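PDB 4F0C: glutathione transferase, which probably conjugates or reduces substrates with glutathione in a wood-degrading fungus, and binds oxidized glutathione. Local coordinates for residues Leu151-Ser156 and Phe197-Trp203. Residues are numbered along the deposited sequence; the frame is centred on the assembly and turned at random.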
loop_
_atom_site.group_PDB
_atom_site.type_symbol
_atom_site.label_atom_id
_atom_site.label_comp_id
_atom_site.label_asym_id
_atom_site.label_seq_id
_atom_site.Cartn_x
_atom_site.Cartn_y
_atom_site.Cartn_z
ATOM N N LEU A 151 -15.145 -1.909 5.729
ATOM C CA LEU A 151 -15.291 -3.354 5.475
ATOM C C LEU A 151 -16.722 -3.802 5.791
ATOM O O LEU A 151 -17.316 -4.581 5.054
ATOM C CB LEU A 151 -14.268 -4.162 6.292
ATOM C CG LEU A 151 -12.814 -3.986 5.823
ATOM C CD1 LEU A 151 -11.851 -4.580 6.869
ATOM C CD2 LEU A 151 -12.612 -4.632 4.444
ATOM N N GLU A 152 -17.290 -3.258 6.861
ATOM C CA GLU A 152 -18.674 -3.568 7.234
ATOM C C GLU A 152 -19.664 -3.182 6.136
ATOM O O GLU A 152 -20.590 -3.943 5.825
ATOM C CB GLU A 152 -19.043 -2.844 8.530
ATOM C CG GLU A 152 -20.458 -3.172 9.065
ATOM C CD GLU A 152 -20.599 -4.586 9.579
ATOM O OE1 GLU A 152 -19.591 -5.195 9.978
ATOM O OE2 GLU A 152 -21.732 -5.102 9.588
ATOM N N SER A 153 -19.453 -2.002 5.553
ATOM C CA SER A 153 -20.345 -1.464 4.530
ATOM C C SER A 153 -20.405 -2.356 3.294
ATOM O O SER A 153 -21.433 -2.391 2.621
ATOM C CB SER A 153 -19.965 -0.025 4.126
ATOM O OG SER A 153 -18.783 0.011 3.312
ATOM N N VAL A 154 -19.331 -3.085 3.000
ATOM C CA VAL A 154 -19.386 -4.006 1.854
ATOM C C VAL A 154 -19.707 -5.453 2.239
ATOM O O VAL A 154 -20.463 -6.112 1.524
ATOM C CB VAL A 154 -18.107 -3.953 0.920
ATOM C CG1 VAL A 154 -17.747 -2.522 0.572
ATOM C CG2 VAL A 154 -16.922 -4.651 1.540
ATOM N N LEU A 155 -19.157 -5.936 3.357
ATOM C CA LEU A 155 -19.359 -7.342 3.758
ATOM C C LEU A 155 -20.779 -7.631 4.237
ATOM O O LEU A 155 -21.172 -8.794 4.395
ATOM C CB LEU A 155 -18.329 -7.748 4.821
ATOM C CG LEU A 155 -16.900 -7.768 4.232
ATOM C CD1 LEU A 155 -15.888 -7.844 5.354
ATOM C CD2 LEU A 155 -16.749 -8.955 3.281
ATOM N N SER A 156 -21.568 -6.591 4.494
ATOM C CA SER A 156 -22.969 -6.862 4.836
ATOM C C SER A 156 -23.739 -7.261 3.581
ATOM O O SER A 156 -24.872 -7.691 3.669
ATOM C CB SER A 156 -23.633 -5.627 5.471
ATOM O OG SER A 156 -23.518 -4.521 4.582
ATOM N N PHE A 197 -19.274 -4.549 14.550
ATOM C CA PHE A 197 -19.032 -4.816 13.136
ATOM C C PHE A 197 -19.390 -6.255 12.799
ATOM O O PHE A 197 -18.489 -7.064 12.546
ATOM C CB PHE A 197 -17.558 -4.527 12.809
ATOM C CG PHE A 197 -17.153 -3.109 13.164
ATOM C CD1 PHE A 197 -17.481 -2.062 12.324
ATOM C CD2 PHE A 197 -16.483 -2.829 14.348
ATOM C CE1 PHE A 197 -17.133 -0.735 12.653
ATOM C CE2 PHE A 197 -16.134 -1.508 14.688
ATOM C CZ PHE A 197 -16.462 -0.470 13.837
ATOM N N PRO A 198 -20.701 -6.578 12.804
ATOM C CA PRO A 198 -21.089 -7.990 12.732
ATOM C C PRO A 198 -20.725 -8.679 11.414
ATOM O O PRO A 198 -20.388 -9.855 11.439
ATOM C CB PRO A 198 -22.612 -7.973 12.968
ATOM C CG PRO A 198 -23.029 -6.562 12.769
ATOM C CD PRO A 198 -21.846 -5.696 13.092
ATOM N N SER A 199 -20.803 -7.968 10.291
ATOM C CA SER A 199 -20.388 -8.545 9.011
ATOM C C SER A 199 -18.875 -8.780 8.964
ATOM O O SER A 199 -18.400 -9.820 8.446
ATOM C CB SER A 199 -20.810 -7.630 7.853
ATOM O OG SER A 199 -22.212 -7.365 7.948
ATOM N N VAL A 200 -18.100 -7.805 9.440
ATOM C CA VAL A 200 -16.650 -7.998 9.509
ATOM C C VAL A 200 -16.338 -9.172 10.438
ATOM O O VAL A 200 -15.441 -9.972 10.153
ATOM C CB VAL A 200 -15.905 -6.719 9.982
ATOM C CG1 VAL A 200 -14.378 -6.947 9.932
ATOM C CG2 VAL A 200 -16.302 -5.513 9.082
ATOM N N HIS A 201 -17.084 -9.283 11.540
ATOM C CA HIS A 201 -16.870 -10.405 12.458
ATOM C C HIS A 201 -17.167 -11.746 11.779
ATOM O O HIS A 201 -16.431 -12.720 11.975
ATOM C CB HIS A 201 -17.723 -10.246 13.717
ATOM C CG HIS A 201 -17.692 -11.440 14.635
ATOM N ND1 HIS A 201 -18.687 -12.397 14.651
ATOM C CD2 HIS A 201 -16.800 -11.811 15.586
ATOM C CE1 HIS A 201 -18.399 -13.317 15.558
ATOM N NE2 HIS A 201 -17.266 -12.980 16.147
ATOM N N ARG A 202 -18.265 -11.803 11.019
ATOM C CA ARG A 202 -18.648 -13.039 10.307
ATOM C C ARG A 202 -17.531 -13.490 9.373
ATOM O O ARG A 202 -17.119 -14.658 9.365
ATOM C CB ARG A 202 -19.901 -12.781 9.467
ATOM C CG ARG A 202 -20.385 -13.966 8.640
ATOM C CD ARG A 202 -21.215 -13.493 7.430
ATOM N NE ARG A 202 -20.383 -12.965 6.353
ATOM C CZ ARG A 202 -20.543 -11.762 5.796
ATOM N NH1 ARG A 202 -21.523 -10.943 6.218
ATOM N NH2 ARG A 202 -19.745 -11.388 4.797
ATOM N N TRP A 203 -17.044 -12.542 8.577
ATOM C CA TRP A 203 -16.020 -12.812 7.568
ATOM C C TRP A 203 -14.691 -13.166 8.212
ATOM O O TRP A 203 -14.037 -14.153 7.829
ATOM C CB TRP A 203 -15.911 -11.555 6.720
ATOM C CG TRP A 203 -14.755 -11.316 5.753
ATOM C CD1 TRP A 203 -14.604 -11.836 4.505
ATOM C CD2 TRP A 203 -13.721 -10.336 5.910
ATOM N NE1 TRP A 203 -13.509 -11.266 3.875
ATOM C CE2 TRP A 203 -12.964 -10.327 4.718
ATOM C CE3 TRP A 203 -13.363 -9.458 6.953
ATOM C CZ2 TRP A 203 -11.856 -9.488 4.541
ATOM C CZ3 TRP A 203 -12.266 -8.622 6.775
ATOM C CH2 TRP A 203 -11.527 -8.645 5.578
#
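The carboxylate of Glu152 sits over the start of helix 198-209 and takes three hydrogen bonds there. Val200 N reaches Glu152 OE1 at 3.1 Å, nearly straight at 167° but tilted out of the carboxylate plane. Ser199 N gives its hydrogen to the syn lone pair of OE2. Ser199 OG meets that same Glu152 OE2 at 2.8 Å, from above the plane. The Glu152 chain leaves with CG anti to its backbone N (chi1 -176°) and bends at chi2, which turns the acid onto these first-turn amides. Its negative charge probably gains from the positive end of the helix dipole. With an alanine here, the N-H groups of Ser199 and Val200 are likely to lose their acceptor, and the helix start its countercharge.

Arg202 grips Leu155 O end-on with two nitrogens. Arg202 NH1 and NH2 lie 2.8 and 3.0 Å from Leu155 O, which stays in the guanidinium plane.

The apolar part centres on Leu155, a knob among Ser199, Val200, Arg202 and Trp203. Leu155 CD1 makes a CH-pi contact over one indole face, 3.7 Å from the centroid of the six-membered ring of Trp203. Nearby, Leu151 CB packs on Val200 CG2 at 3.7 Å.

The two helix segments cross at 75°, their axes 8.0 Å apart, within the all-helical C-terminal domain of the GST fold. Trp203 NE1 is hydrogen-bonded to Asp170, helix 96-126 meets Leu151 through Trp105, and Asn177 of helix 174-184 touches both Leu151 and Trp203.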